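Local coordinates for (R)-specific secondary-alkylsulfatase (Pseudomonas sp., PDB 4AXH), which hydrolyses secondary alkyl sulfates enantioselectively with strict inversion of configuration, giving (S)-alcohols and sulfate, as a zinc-dependent enzyme of the metallo-beta-lactamase superfamily, at residues Gln230-Val235 and Asn514-Asn519; Ser247-Thr252 and Ser415-Leu420; Ala312-His317 and Leu351-Asn356. All blocks are in the same frame, centred on the assembly; numbering follows the deposited sequence.

In the fold
All three contacts are buried, and none belongs to the surface. Contacts 1 and 2 both tie the metallo-beta-lactamase part of the chain to the alkyl sulfatase dimerisation part, and each carries a sulfate-binding residue, Gln-232 in contact 1 and Tyr-417 in contact 2. Contact 3 stays within the metallo-beta-lactamase part, at one of the two zinc ions. Chemistry follows place: a side-chain amide meets a helix end in contact 1, a tyrosine ring packs among loops in contact 2, and prolines lie beside polar side chains and a metal ligand in contact 3. Contact 2 sits in the middle, joined to contact 1 through Ser-247 with Asn-519 and to contact 3 through Gly-418 with Met-316.

Contact 1. Residues Gln230-Val235 and Asn514-Asn519; sequences QYQSGV and NALWRN
The C-terminal end of helix 222-233 meets the N-terminal turns of helix 515-529 here, with Asn-519 giving its ND2 to the O of Gln-232 at 2.9 Å. The bond is moderately bent, 142° at the hydrogen, and the donor is tilted from the carbonyl plane. Ser-247 OG takes a second bond from the same ND2 and Gln-244 holds OD1, so the amide is gripped at both ends and its rotation is fixed. Gly-234, which leaves the helix with positive phi (64°), brings its backbone beside Asn-519: the N of Gly-234 lies 3.8 Å from CB of Asn-519. On the flank, CG of Gln-232 packs against CG of Leu-516 at 3.8 Å, the two side chains running side by side. With its CG opposite the backbone N (chi1 -158°) and the chain extended beyond, Gln-232 carries its amide toward the sulfate site, where OE1 accepts a weak bond from Arg-323 N. At the other end of the segment Asn-514 caps helix 515-529, its OD1 accepting from Trp-517 N at 2.7 Å. What results is a helix C-terminus closed by a glycine, facing an Asn N-capped helix, beside the sulfate-binding pocket.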
ATOM      1  N   GLN A 230       5.066 -20.539  -2.141  1.00 40.81           N
ATOM      2  CA  GLN A 230       4.975 -22.002  -1.958  1.00 40.11           C
ATOM      3  C   GLN A 230       3.767 -22.385  -1.114  1.00 43.24           C
ATOM      4  O   GLN A 230       3.119 -23.420  -1.326  1.00 41.35           O
ATOM      5  CB  GLN A 230       6.287 -22.544  -1.351  1.00 41.09           C
ATOM      6  CG  GLN A 230       7.385 -22.655  -2.410  1.00 44.07           C
ATOM      7  CD  GLN A 230       8.778 -22.785  -1.869  1.00 52.82           C
ATOM      8  OE1 GLN A 230       8.998 -23.120  -0.706  1.00 43.54           O
ATOM      9  NE2 GLN A 230       9.759 -22.508  -2.715  1.00 51.91           N
ATOM     10  N   TYR A 231       3.445 -21.493  -0.177  1.00 42.89           N
ATOM     11  CA  TYR A 231       2.267 -21.610   0.675  1.00 43.34           C
ATOM     12  C   TYR A 231       1.005 -21.353  -0.166  1.00 42.66           C
ATOM     13  O   TYR A 231       0.060 -22.124  -0.083  1.00 42.35           O
ATOM     14  CB  TYR A 231       2.383 -20.661   1.886  1.00 45.17           C
ATOM     15  CG  TYR A 231       3.148 -21.269   3.046  1.00 47.31           C
ATOM     16  CD1 TYR A 231       4.511 -21.539   2.945  1.00 49.15           C
ATOM     17  CD2 TYR A 231       2.514 -21.548   4.254  1.00 48.30           C
ATOM     18  CE1 TYR A 231       5.217 -22.105   4.010  1.00 48.76           C
ATOM     19  CE2 TYR A 231       3.215 -22.091   5.335  1.00 49.60           C
ATOM     20  CZ  TYR A 231       4.564 -22.372   5.205  1.00 56.44           C
ATOM     21  OH  TYR A 231       5.237 -22.931   6.253  1.00 55.12           O
ATOM     22  N   GLN A 232       1.036 -20.334  -1.034  1.00 35.92           N
ATOM     23  CA  GLN A 232      -0.071 -19.964  -1.907  1.00 34.61           C
ATOM     24  C   GLN A 232      -0.456 -21.079  -2.885  1.00 38.76           C
ATOM     25  O   GLN A 232      -1.659 -21.313  -3.116  1.00 38.22           O
ATOM     26  CB  GLN A 232       0.301 -18.673  -2.655  1.00 35.13           C
ATOM     27  CG  GLN A 232      -0.893 -17.885  -3.183  1.00 22.65           C
ATOM     28  CD  GLN A 232      -0.431 -16.701  -3.972  1.00 36.78           C
ATOM     29  OE1 GLN A 232       0.306 -15.852  -3.473  1.00 39.22           O
ATOM     30  NE2 GLN A 232      -0.868 -16.600  -5.200  1.00 32.96           N
ATOM     31  N   SER A 233       0.573 -21.775  -3.420  1.00 36.13           N
ATOM     32  CA  SER A 233       0.524 -22.843  -4.438  1.00 36.36           C
ATOM     33  C   SER A 233       0.089 -24.242  -3.982  1.00 37.45           C
ATOM     34  O   SER A 233      -0.513 -25.010  -4.788  1.00 34.83           O
ATOM     35  CB  SER A 233       1.908 -23.002  -5.070  1.00 41.62           C
ATOM     36  OG  SER A 233       2.401 -21.772  -5.571  1.00 63.28           O
ATOM     37  N   GLY A 234       0.583 -24.602  -2.776  1.00 34.05           N
ATOM     38  CA  GLY A 234       0.444 -25.931  -2.203  1.00 35.03           C
ATOM     39  C   GLY A 234       1.181 -26.969  -3.038  1.00 45.65           C
ATOM     40  O   GLY A 234       0.815 -28.145  -3.007  1.00 45.89           O
ATOM     41  N   VAL A 235       2.229 -26.529  -3.815  1.00 46.67           N
ATOM     42  CA  VAL A 235       3.057 -27.359  -4.724  1.00 47.52           C
ATOM     43  C   VAL A 235       3.749 -28.527  -4.034  1.00 53.43           C
ATOM     44  O   VAL A 235       3.841 -29.608  -4.633  1.00 54.15           O
ATOM     45  CB  VAL A 235       4.037 -26.586  -5.666  1.00 51.47           C
ATOM     46  CG1 VAL A 235       3.343 -26.157  -6.986  1.00 51.69           C
ATOM     47  CG2 VAL A 235       4.738 -25.412  -4.946  1.00 50.91           C
ATOM     48  N   ASN A 514     -11.864 -20.937   0.754  1.00 27.26           N
ATOM     49  CA  ASN A 514     -10.756 -20.350   0.028  1.00 27.57           C
ATOM     50  C   ASN A 514      -9.684 -21.365  -0.314  1.00 33.31           C
ATOM     51  O   ASN A 514      -9.149 -22.033   0.570  1.00 34.66           O
ATOM     52  CB  ASN A 514     -10.185 -19.179   0.817  1.00 25.52           C
ATOM     53  CG  ASN A 514      -9.260 -18.345  -0.014  1.00 38.73           C
ATOM     54  OD1 ASN A 514      -8.129 -18.743  -0.286  1.00 34.71           O
ATOM     55  ND2 ASN A 514      -9.732 -17.185  -0.459  1.00 25.16           N
ATOM     56  N   ALA A 515      -9.365 -21.457  -1.603  1.00 29.94           N
ATOM     57  CA  ALA A 515      -8.384 -22.395  -2.133  1.00 29.98           C
ATOM     58  C   ALA A 515      -6.976 -22.033  -1.734  1.00 36.26           C
ATOM     59  O   ALA A 515      -6.195 -22.926  -1.436  1.00 39.30           O
ATOM     60  CB  ALA A 515      -8.490 -22.468  -3.631  1.00 30.41           C
ATOM     61  N   LEU A 516      -6.649 -20.736  -1.703  1.00 29.98           N
ATOM     62  CA  LEU A 516      -5.329 -20.241  -1.325  1.00 27.22           C
ATOM     63  C   LEU A 516      -5.146 -20.453   0.172  1.00 33.84           C
ATOM     64  O   LEU A 516      -4.096 -20.913   0.590  1.00 33.56           O
ATOM     65  CB  LEU A 516      -5.192 -18.760  -1.735  1.00 25.85           C
ATOM     66  CG  LEU A 516      -4.675 -18.462  -3.174  1.00 29.42           C
ATOM     67  CD1 LEU A 516      -5.161 -19.445  -4.208  1.00 29.43           C
ATOM     68  CD2 LEU A 516      -5.028 -17.085  -3.627  1.00 31.85           C
ATOM     69  N   TRP A 517      -6.201 -20.222   0.982  1.00 32.60           N
ATOM     70  CA  TRP A 517      -6.148 -20.443   2.433  1.00 31.00           C
ATOM     71  C   TRP A 517      -5.959 -21.918   2.697  1.00 36.55           C
ATOM     72  O   TRP A 517      -5.206 -22.272   3.594  1.00 37.07           O
ATOM     73  CB  TRP A 517      -7.413 -19.925   3.111  1.00 29.07           C
ATOM     74  CG  TRP A 517      -7.474 -18.421   3.293  1.00 28.83           C
ATOM     75  CD1 TRP A 517      -7.100 -17.461   2.391  1.00 31.24           C
ATOM     76  CD2 TRP A 517      -8.082 -17.716   4.401  1.00 27.60           C
ATOM     77  NE1 TRP A 517      -7.332 -16.206   2.914  1.00 30.21           N
ATOM     78  CE2 TRP A 517      -7.952 -16.332   4.137  1.00 31.39           C
ATOM     79  CE3 TRP A 517      -8.659 -18.124   5.620  1.00 27.21           C
ATOM     80  CZ2 TRP A 517      -8.348 -15.356   5.064  1.00 29.89           C
ATOM     81  CZ3 TRP A 517      -9.075 -17.163   6.511  1.00 27.61           C
ATOM     82  CH2 TRP A 517      -8.911 -15.795   6.236  1.00 28.29           C
ATOM     83  N   ARG A 518      -6.595 -22.783   1.891  1.00 34.15           N
ATOM     84  CA  ARG A 518      -6.443 -24.235   2.020  1.00 33.96           C
ATOM     85  C   ARG A 518      -5.007 -24.665   1.687  1.00 41.34           C
ATOM     86  O   ARG A 518      -4.442 -25.472   2.429  1.00 44.40           O
ATOM     87  CB  ARG A 518      -7.489 -25.037   1.213  1.00 27.24           C
ATOM     88  CG  ARG A 518      -7.415 -26.518   1.562  1.00 32.48           C
ATOM     89  CD  ARG A 518      -8.122 -27.421   0.583  1.00 30.34           C
ATOM     90  NE  ARG A 518      -7.913 -28.836   0.897  1.00 22.53           N
ATOM     91  CZ  ARG A 518      -8.730 -29.559   1.660  1.00 48.29           C
ATOM     92  NH1 ARG A 518      -9.780 -28.995   2.248  1.00 44.48           N
ATOM     93  NH2 ARG A 518      -8.495 -30.849   1.856  1.00 40.35           N
ATOM     94  N   ASN A 519      -4.411 -24.116   0.599  1.00 35.20           N
ATOM     95  CA  ASN A 519      -3.025 -24.398   0.219  1.00 33.55           C
ATOM     96  C   ASN A 519      -2.055 -23.928   1.321  1.00 38.27           C
ATOM     97  O   ASN A 519      -1.103 -24.636   1.623  1.00 40.36           O
ATOM     98  CB  ASN A 519      -2.679 -23.732  -1.100  1.00 24.95           C
ATOM     99  CG  ASN A 519      -3.344 -24.303  -2.342  1.00 37.55           C
ATOM    100  OD1 ASN A 519      -3.655 -25.491  -2.427  1.00 28.02           O
ATOM    101  ND2 ASN A 519      -3.509 -23.478  -3.380  1.00 29.34           N
TER

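Contact 2. Residues Ser247-Thr252 and Ser415-Leu420; sequences SGLFKT and SYYGAL
Tyr-417, a sulfate-binding residue, pushes its ring against the loop at Ser-247 to Phe-250, and three residues of that loop touch it, over one face, at the edge and beside the hydroxyl. Leu-249 lies over the face: its CD1 is 3.6 Å from the centroid of the Tyr-417 ring and only 12° off the ring normal, a CH-pi contact in which the two side chains cross nearly at a right angle. At the ring edge, in plane, sits the carbonyl O of Ser-247, beside CD1 and CE1 of Tyr-417. Phe-250 approaches the hydroxyl end obliquely, with CZ 3.9 Å from CE1 of Tyr-417 and the ring planes 69° apart. Also at the edge, near the ring plane, CA of Gly-248 lies 3.8 Å from the O of Tyr-416, and the positive phi of this glycine turns the chain there. No hydrogen bond joins the two segments, so packing alone makes the contact.

The loop is held from within. Ser-247 N bonds to Phe-250 O at 2.7 Å, and Ser-247 OG, whose outside partner is Asn-519, donates to Lys-251 O at 3.1 Å from well above the carbonyl plane. On the Tyr-417 side, CG stands opposite the backbone N, which directs the ring at Leu-249 and the Ser-247 carbonyl. The side chains of Asn-318 and Gln-232, which also bind sulfate, are close by, and the ring of His-317 meets that of Tyr-417 roughly perpendicularly.

Further out, Leu-516 of helix 515-529 packs on Tyr-417, and Ala-515 at the start of that helix hydrogen-bonds to the backbone of Tyr-416, whose OH reaches Ser-104 of helix 103-111. Segment 247-252 belongs to the loop between helix 222-233 and strand 266-268, while 415-420 leads straight into helix 420-431.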
ATOM      1  N   SER A 247      -6.817 -24.450  -6.733  1.00 28.37           N
ATOM      2  CA  SER A 247      -6.207 -23.148  -6.484  1.00 29.65           C
ATOM      3  C   SER A 247      -7.119 -21.965  -6.885  1.00 34.69           C
ATOM      4  O   SER A 247      -6.635 -20.852  -7.124  1.00 35.90           O
ATOM      5  CB  SER A 247      -4.798 -23.057  -7.063  1.00 33.93           C
ATOM      6  OG  SER A 247      -3.889 -23.821  -6.286  1.00 41.87           O
ATOM      7  N   GLY A 248      -8.433 -22.208  -6.861  1.00 28.82           N
ATOM      8  CA  GLY A 248      -9.452 -21.198  -7.098  1.00 27.56           C
ATOM      9  C   GLY A 248      -9.643 -20.877  -8.547  1.00 31.74           C
ATOM     10  O   GLY A 248     -10.680 -21.217  -9.109  1.00 31.74           O
ATOM     11  N   LEU A 249      -8.643 -20.237  -9.162  1.00 30.03           N
ATOM     12  CA  LEU A 249      -8.699 -19.860 -10.574  1.00 30.42           C
ATOM     13  C   LEU A 249      -8.047 -20.879 -11.491  1.00 33.13           C
ATOM     14  O   LEU A 249      -7.977 -20.660 -12.709  1.00 33.66           O
ATOM     15  CB  LEU A 249      -8.089 -18.464 -10.792  1.00 30.88           C
ATOM     16  CG  LEU A 249      -8.688 -17.325 -10.005  1.00 36.45           C
ATOM     17  CD1 LEU A 249      -7.857 -16.075 -10.190  1.00 36.90           C
ATOM     18  CD2 LEU A 249     -10.142 -17.086 -10.410  1.00 38.31           C
ATOM     19  N   PHE A 250      -7.518 -21.963 -10.899  1.00 28.44           N
ATOM     20  CA  PHE A 250      -6.845 -23.103 -11.562  1.00 27.77           C
ATOM     21  C   PHE A 250      -6.604 -24.191 -10.551  1.00 31.19           C
ATOM     22  O   PHE A 250      -6.944 -24.019  -9.385  1.00 32.35           O
ATOM     23  CB  PHE A 250      -5.516 -22.697 -12.231  1.00 29.21           C
ATOM     24  CG  PHE A 250      -4.667 -21.745 -11.418  1.00 30.50           C
ATOM     25  CD1 PHE A 250      -3.797 -22.224 -10.444  1.00 31.77           C
ATOM     26  CD2 PHE A 250      -4.762 -20.364 -11.607  1.00 31.31           C
ATOM     27  CE1 PHE A 250      -3.078 -21.346  -9.648  1.00 33.72           C
ATOM     28  CE2 PHE A 250      -4.025 -19.489 -10.818  1.00 31.54           C
ATOM     29  CZ  PHE A 250      -3.198 -19.988  -9.838  1.00 31.59           C
ATOM     30  N   LYS A 251      -5.997 -25.296 -10.975  1.00 28.00           N
ATOM     31  CA  LYS A 251      -5.720 -26.424 -10.083  1.00 27.85           C
ATOM     32  C   LYS A 251      -4.516 -26.171  -9.176  1.00 35.68           C
ATOM     33  O   LYS A 251      -4.643 -26.303  -7.967  1.00 37.36           O
ATOM     34  CB  LYS A 251      -5.567 -27.736 -10.879  1.00 28.90           C
ATOM     35  CG  LYS A 251      -6.749 -28.151 -11.786  1.00 35.86           C
ATOM     36  CD  LYS A 251      -8.111 -28.233 -11.096  1.00 40.27           C
ATOM     37  CE  LYS A 251      -8.288 -29.381 -10.131  1.00 38.61           C
ATOM     38  NZ  LYS A 251      -9.175 -29.006  -9.002  1.00 40.97           N
ATOM     39  N   THR A 252      -3.355 -25.803  -9.757  1.00 33.31           N
ATOM     40  CA  THR A 252      -2.068 -25.591  -9.061  1.00 33.79           C
ATOM     41  C   THR A 252      -1.125 -24.893 -10.036  1.00 39.09           C
ATOM     42  O   THR A 252      -1.512 -24.691 -11.195  1.00 39.81           O
ATOM     43  CB  THR A 252      -1.448 -26.973  -8.613  1.00 37.81           C
ATOM     44  OG1 THR A 252      -0.177 -26.780  -7.935  1.00 45.30           O
ATOM     45  CG2 THR A 252      -1.313 -27.967  -9.775  1.00 27.78           C
ATOM     46  N   SER A 415     -15.250 -16.324  -2.171  1.00 28.65           N
ATOM     47  CA  SER A 415     -13.858 -16.157  -1.744  1.00 28.22           C
ATOM     48  C   SER A 415     -12.966 -17.393  -2.006  1.00 30.26           C
ATOM     49  O   SER A 415     -12.448 -17.991  -1.076  1.00 30.17           O
ATOM     50  CB  SER A 415     -13.825 -15.735  -0.288  1.00 31.12           C
ATOM     51  OG  SER A 415     -14.508 -14.500  -0.175  1.00 44.89           O
ATOM     52  N   TYR A 416     -12.784 -17.758  -3.270  1.00 25.51           N
ATOM     53  CA  TYR A 416     -11.982 -18.927  -3.648  1.00 26.03           C
ATOM     54  C   TYR A 416     -10.518 -18.609  -3.890  1.00 32.09           C
ATOM     55  O   TYR A 416      -9.696 -19.498  -3.755  1.00 35.40           O
ATOM     56  CB  TYR A 416     -12.538 -19.569  -4.919  1.00 27.47           C
ATOM     57  CG  TYR A 416     -13.959 -20.096  -4.839  1.00 28.66           C
ATOM     58  CD1 TYR A 416     -14.326 -21.023  -3.871  1.00 29.83           C
ATOM     59  CD2 TYR A 416     -14.901 -19.762  -5.807  1.00 29.91           C
ATOM     60  CE1 TYR A 416     -15.621 -21.549  -3.823  1.00 31.46           C
ATOM     61  CE2 TYR A 416     -16.189 -20.309  -5.789  1.00 31.44           C
ATOM     62  CZ  TYR A 416     -16.543 -21.208  -4.797  1.00 41.02           C
ATOM     63  OH  TYR A 416     -17.808 -21.748  -4.768  1.00 42.90           O
ATOM     64  N   TYR A 417     -10.194 -17.388  -4.325  1.00 27.40           N
ATOM     65  CA  TYR A 417      -8.826 -16.970  -4.617  1.00 27.49           C
ATOM     66  C   TYR A 417      -8.504 -15.862  -3.675  1.00 30.61           C
ATOM     67  O   TYR A 417      -7.748 -16.065  -2.728  1.00 31.53           O
ATOM     68  CB  TYR A 417      -8.709 -16.508  -6.080  1.00 29.68           C
ATOM     69  CG  TYR A 417      -7.294 -16.533  -6.603  1.00 31.95           C
ATOM     70  CD1 TYR A 417      -6.667 -17.732  -6.908  1.00 34.16           C
ATOM     71  CD2 TYR A 417      -6.598 -15.348  -6.850  1.00 32.09           C
ATOM     72  CE1 TYR A 417      -5.364 -17.764  -7.400  1.00 34.68           C
ATOM     73  CE2 TYR A 417      -5.300 -15.367  -7.345  1.00 31.90           C
ATOM     74  CZ  TYR A 417      -4.675 -16.579  -7.602  1.00 35.16           C
ATOM     75  OH  TYR A 417      -3.381 -16.626  -8.076  1.00 27.18           O
ATOM     76  N   GLY A 418      -9.142 -14.719  -3.876  1.00 25.89           N
ATOM     77  CA  GLY A 418      -9.053 -13.598  -2.949  1.00 25.00           C
ATOM     78  C   GLY A 418      -9.910 -13.907  -1.732  1.00 28.85           C
ATOM     79  O   GLY A 418     -10.800 -14.772  -1.780  1.00 29.22           O
ATOM     80  N   ALA A 419      -9.657 -13.239  -0.623  1.00 23.49           N
ATOM     81  CA  ALA A 419     -10.496 -13.469   0.529  1.00 21.63           C
ATOM     82  C   ALA A 419     -11.140 -12.151   0.953  1.00 25.06           C
ATOM     83  O   ALA A 419     -10.499 -11.097   0.857  1.00 22.83           O
ATOM     84  CB  ALA A 419      -9.694 -14.075   1.641  1.00 22.30           C
ATOM     85  N   LEU A 420     -12.433 -12.197   1.342  1.00 22.65           N
ATOM     86  CA  LEU A 420     -13.173 -11.004   1.752  1.00 22.56           C
ATOM     87  C   LEU A 420     -12.537 -10.370   2.985  1.00 32.54           C
ATOM     88  O   LEU A 420     -12.316  -9.156   3.004  1.00 34.24           O
ATOM     89  CB  LEU A 420     -14.681 -11.307   1.932  1.00 21.47           C
ATOM     90  CG  LEU A 420     -15.551 -10.332   2.759  1.00 23.98           C
ATOM     91  CD1 LEU A 420     -15.828  -9.050   2.028  1.00 21.35           C
ATOM     92  CD2 LEU A 420     -16.846 -10.996   3.139  1.00 24.95           C
TER

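Contact 3. Residues Ala312-His317 and Leu351-Asn356; sequences APPAMH and LIQQHN. With ZN (zinc ion), chain C.
Gln-353 turns its CG opposite its own carbonyl carbon (chi1 -68°) and bends again at chi2 (139°), which carries the amide back to Ala-312. NE2 of Gln-353 stands 2.7 Å from the O of Ala-312, but at 121° the bond is weak; Tyr-368 OH is hydrogen-bonded to both atoms and is the stronger partner of the amide. Asn-356 uses the same first rotamer to lay its side chain along Pro-314. The two side chains lie antiparallel, each passing alongside the other, with CB of Asn-356 3.6 Å from CG of Pro-314 and OD1 of Asn-356 near CD of the same proline. Pro-314 is the centre of an inverse gamma turn closed by Ala-315 N to Pro-313 O at 2.8 Å. A water lies between Pro-314 O and Asn-356 OD1, its bonds to both weak.

This is the metal-binding edge of a metallo-beta-lactamase fold, where ligands come from loops at the ends of strands. Strand 350-352 runs out into the loop that carries His-355, whose NE2 binds a zinc ion at 2.0 Å; Asp-183, His-184 and Asp-310 supply the other protein ligands. A water 2.1 Å from this zinc lies in the plane of the His-355 imidazole. Asp-310 stands just ahead of Ala-312 in the chain, and Leu-249 packs on both Pro-313 and Asn-356.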
ATOM      1  N   ALA A 312     -12.076  -9.842 -14.233  1.00 26.95           N
ATOM      2  CA  ALA A 312     -13.338 -10.223 -13.626  1.00 26.66           C
ATOM      3  C   ALA A 312     -13.525 -11.728 -13.676  1.00 28.73           C
ATOM      4  O   ALA A 312     -14.438 -12.208 -14.344  1.00 29.38           O
ATOM      5  CB  ALA A 312     -14.488  -9.503 -14.327  1.00 27.57           C
ATOM      6  N   PRO A 313     -12.704 -12.512 -12.950  1.00 23.90           N
ATOM      7  CA  PRO A 313     -12.871 -13.973 -13.007  1.00 23.57           C
ATOM      8  C   PRO A 313     -13.995 -14.509 -12.098  1.00 26.94           C
ATOM      9  O   PRO A 313     -14.477 -13.785 -11.226  1.00 26.84           O
ATOM     10  CB  PRO A 313     -11.483 -14.474 -12.593  1.00 24.58           C
ATOM     11  CG  PRO A 313     -10.968 -13.453 -11.661  1.00 27.15           C
ATOM     12  CD  PRO A 313     -11.572 -12.140 -12.068  1.00 23.59           C
ATOM     13  N   PRO A 314     -14.400 -15.783 -12.263  1.00 23.07           N
ATOM     14  CA  PRO A 314     -15.493 -16.350 -11.447  1.00 21.86           C
ATOM     15  C   PRO A 314     -15.113 -16.781 -10.031  1.00 26.37           C
ATOM     16  O   PRO A 314     -15.385 -17.923  -9.621  1.00 24.34           O
ATOM     17  CB  PRO A 314     -15.993 -17.542 -12.269  1.00 23.22           C
ATOM     18  CG  PRO A 314     -15.205 -17.572 -13.496  1.00 28.59           C
ATOM     19  CD  PRO A 314     -13.980 -16.743 -13.290  1.00 25.53           C
ATOM     20  N   ALA A 315     -14.494 -15.843  -9.285  1.00 23.13           N
ATOM     21  CA  ALA A 315     -14.050 -15.908  -7.891  1.00 22.28           C
ATOM     22  C   ALA A 315     -13.566 -14.526  -7.533  1.00 28.72           C
ATOM     23  O   ALA A 315     -13.232 -13.747  -8.430  1.00 31.18           O
ATOM     24  CB  ALA A 315     -12.897 -16.901  -7.736  1.00 22.41           C
ATOM     25  N   MET A 316     -13.539 -14.197  -6.243  1.00 24.96           N
ATOM     26  CA  MET A 316     -13.026 -12.914  -5.784  1.00 24.18           C
ATOM     27  C   MET A 316     -11.529 -12.949  -6.026  1.00 26.88           C
ATOM     28  O   MET A 316     -10.904 -13.975  -5.756  1.00 26.93           O
ATOM     29  CB  MET A 316     -13.315 -12.711  -4.283  1.00 26.85           C
ATOM     30  CG  MET A 316     -12.961 -11.314  -3.814  1.00 31.79           C
ATOM     31  SD  MET A 316     -13.263 -11.004  -2.074  1.00 38.38           S
ATOM     32  CE  MET A 316     -14.912 -10.245  -2.104  1.00 35.47           C
ATOM     33  N   HIS A 317     -10.955 -11.879  -6.596  1.00 23.45           N
ATOM     34  CA  HIS A 317      -9.502 -11.851  -6.833  1.00 23.31           C
ATOM     35  C   HIS A 317      -8.813 -11.195  -5.630  1.00 28.81           C
ATOM     36  O   HIS A 317      -9.488 -10.794  -4.660  1.00 29.89           O
ATOM     37  CB  HIS A 317      -9.172 -11.127  -8.151  1.00 23.96           C
ATOM     38  CG  HIS A 317      -7.986 -11.651  -8.912  1.00 26.72           C
ATOM     39  ND1 HIS A 317      -6.794 -12.010  -8.268  1.00 28.01           N
ATOM     40  CD2 HIS A 317      -7.820 -11.794 -10.251  1.00 27.44           C
ATOM     41  CE1 HIS A 317      -5.954 -12.369  -9.229  1.00 26.47           C
ATOM     42  NE2 HIS A 317      -6.517 -12.254 -10.442  1.00 27.03           N
ATOM     43  N   LEU A 351     -19.074 -13.724 -22.754  1.00 33.45           N
ATOM     44  CA  LEU A 351     -17.881 -13.174 -22.128  1.00 33.36           C
ATOM     45  C   LEU A 351     -16.861 -14.313 -21.957  1.00 36.08           C
ATOM     46  O   LEU A 351     -17.221 -15.385 -21.482  1.00 32.98           O
ATOM     47  CB  LEU A 351     -18.239 -12.554 -20.772  1.00 33.10           C
ATOM     48  CG  LEU A 351     -17.102 -11.981 -19.947  1.00 38.57           C
ATOM     49  CD1 LEU A 351     -17.537 -10.752 -19.255  1.00 39.40           C
ATOM     50  CD2 LEU A 351     -16.650 -12.956 -18.890  1.00 42.61           C
ATOM     51  N   ILE A 352     -15.604 -14.083 -22.361  1.00 33.22           N
ATOM     52  CA  ILE A 352     -14.527 -15.069 -22.157  1.00 32.89           C
ATOM     53  C   ILE A 352     -13.414 -14.503 -21.260  1.00 36.04           C
ATOM     54  O   ILE A 352     -13.308 -13.291 -21.079  1.00 34.42           O
ATOM     55  CB  ILE A 352     -14.009 -15.783 -23.433  1.00 34.92           C
ATOM     56  CG1 ILE A 352     -13.289 -14.809 -24.375  1.00 33.51           C
ATOM     57  CG2 ILE A 352     -15.151 -16.584 -24.131  1.00 36.51           C
ATOM     58  CD1 ILE A 352     -12.385 -15.445 -25.338  1.00 25.45           C
ATOM     59  N   GLN A 353     -12.633 -15.376 -20.649  1.00 34.19           N
ATOM     60  CA  GLN A 353     -11.574 -14.939 -19.739  1.00 34.58           C
ATOM     61  C   GLN A 353     -10.289 -15.727 -19.931  1.00 33.72           C
ATOM     62  O   GLN A 353     -10.276 -16.706 -20.684  1.00 34.12           O
ATOM     63  CB  GLN A 353     -12.053 -15.084 -18.290  1.00 37.12           C
ATOM     64  CG  GLN A 353     -13.158 -14.145 -17.893  1.00 41.23           C
ATOM     65  CD  GLN A 353     -14.153 -14.859 -17.071  1.00 56.12           C
ATOM     66  OE1 GLN A 353     -14.355 -16.061 -17.202  1.00 50.90           O
ATOM     67  NE2 GLN A 353     -14.802 -14.114 -16.221  1.00 62.58           N
ATOM     68  N   GLN A 354      -9.224 -15.312 -19.234  1.00 27.22           N
ATOM     69  CA  GLN A 354      -7.935 -15.984 -19.324  1.00 27.04           C
ATOM     70  C   GLN A 354      -7.683 -16.920 -18.120  1.00 32.14           C
ATOM     71  O   GLN A 354      -6.608 -17.500 -17.952  1.00 32.89           O
ATOM     72  CB  GLN A 354      -6.807 -14.980 -19.616  1.00 28.10           C
ATOM     73  CG  GLN A 354      -7.042 -14.169 -20.907  1.00 20.15           C
ATOM     74  CD  GLN A 354      -7.028 -15.063 -22.136  1.00 35.58           C
ATOM     75  OE1 GLN A 354      -8.056 -15.515 -22.645  1.00 30.46           O
ATOM     76  NE2 GLN A 354      -5.853 -15.347 -22.638  1.00 33.74           N
ATOM     77  N   HIS A 355      -8.718 -17.092 -17.318  1.00 26.84           N
ATOM     78  CA  HIS A 355      -8.811 -18.049 -16.242  1.00 26.46           C
ATOM     79  C   HIS A 355     -10.251 -18.428 -16.254  1.00 33.19           C
ATOM     80  O   HIS A 355     -11.097 -17.544 -16.402  1.00 33.00           O
ATOM     81  CB  HIS A 355      -8.451 -17.449 -14.881  1.00 27.01           C
ATOM     82  CG  HIS A 355      -6.997 -17.219 -14.704  1.00 29.49           C
ATOM     83  ND1 HIS A 355      -6.119 -18.264 -14.626  1.00 31.07           N
ATOM     84  CD2 HIS A 355      -6.318 -16.058 -14.623  1.00 30.30           C
ATOM     85  CE1 HIS A 355      -4.931 -17.713 -14.488  1.00 30.30           C
ATOM     86  NE2 HIS A 355      -5.006 -16.383 -14.479  1.00 30.15           N
ATOM     87  N   ASN A 356     -10.550 -19.736 -16.136  1.00 31.31           N
ATOM     88  CA  ASN A 356     -11.911 -20.291 -16.061  1.00 30.77           C
ATOM     89  C   ASN A 356     -12.801 -20.209 -17.302  1.00 34.41           C
ATOM     90  O   ASN A 356     -12.354 -19.829 -18.376  1.00 35.18           O
ATOM     91  CB  ASN A 356     -12.653 -19.811 -14.821  1.00 28.15           C
ATOM     92  CG  ASN A 356     -11.807 -19.794 -13.583  1.00 36.71           C
ATOM     93  OD1 ASN A 356     -11.374 -18.739 -13.135  1.00 19.86           O
ATOM     94  ND2 ASN A 356     -11.573 -20.953 -12.998  1.00 35.18           N
TER
HETATM   95 ZN    ZN C 700      -3.689 -14.974 -14.915  1.00 33.36          ZN
HETATM   96  O   HOH W   1     -12.773 -18.959 -10.476  1.00174.23           O
HETATM   97  O   HOH W   2      -2.408 -13.787 -13.730  1.00 31.68           O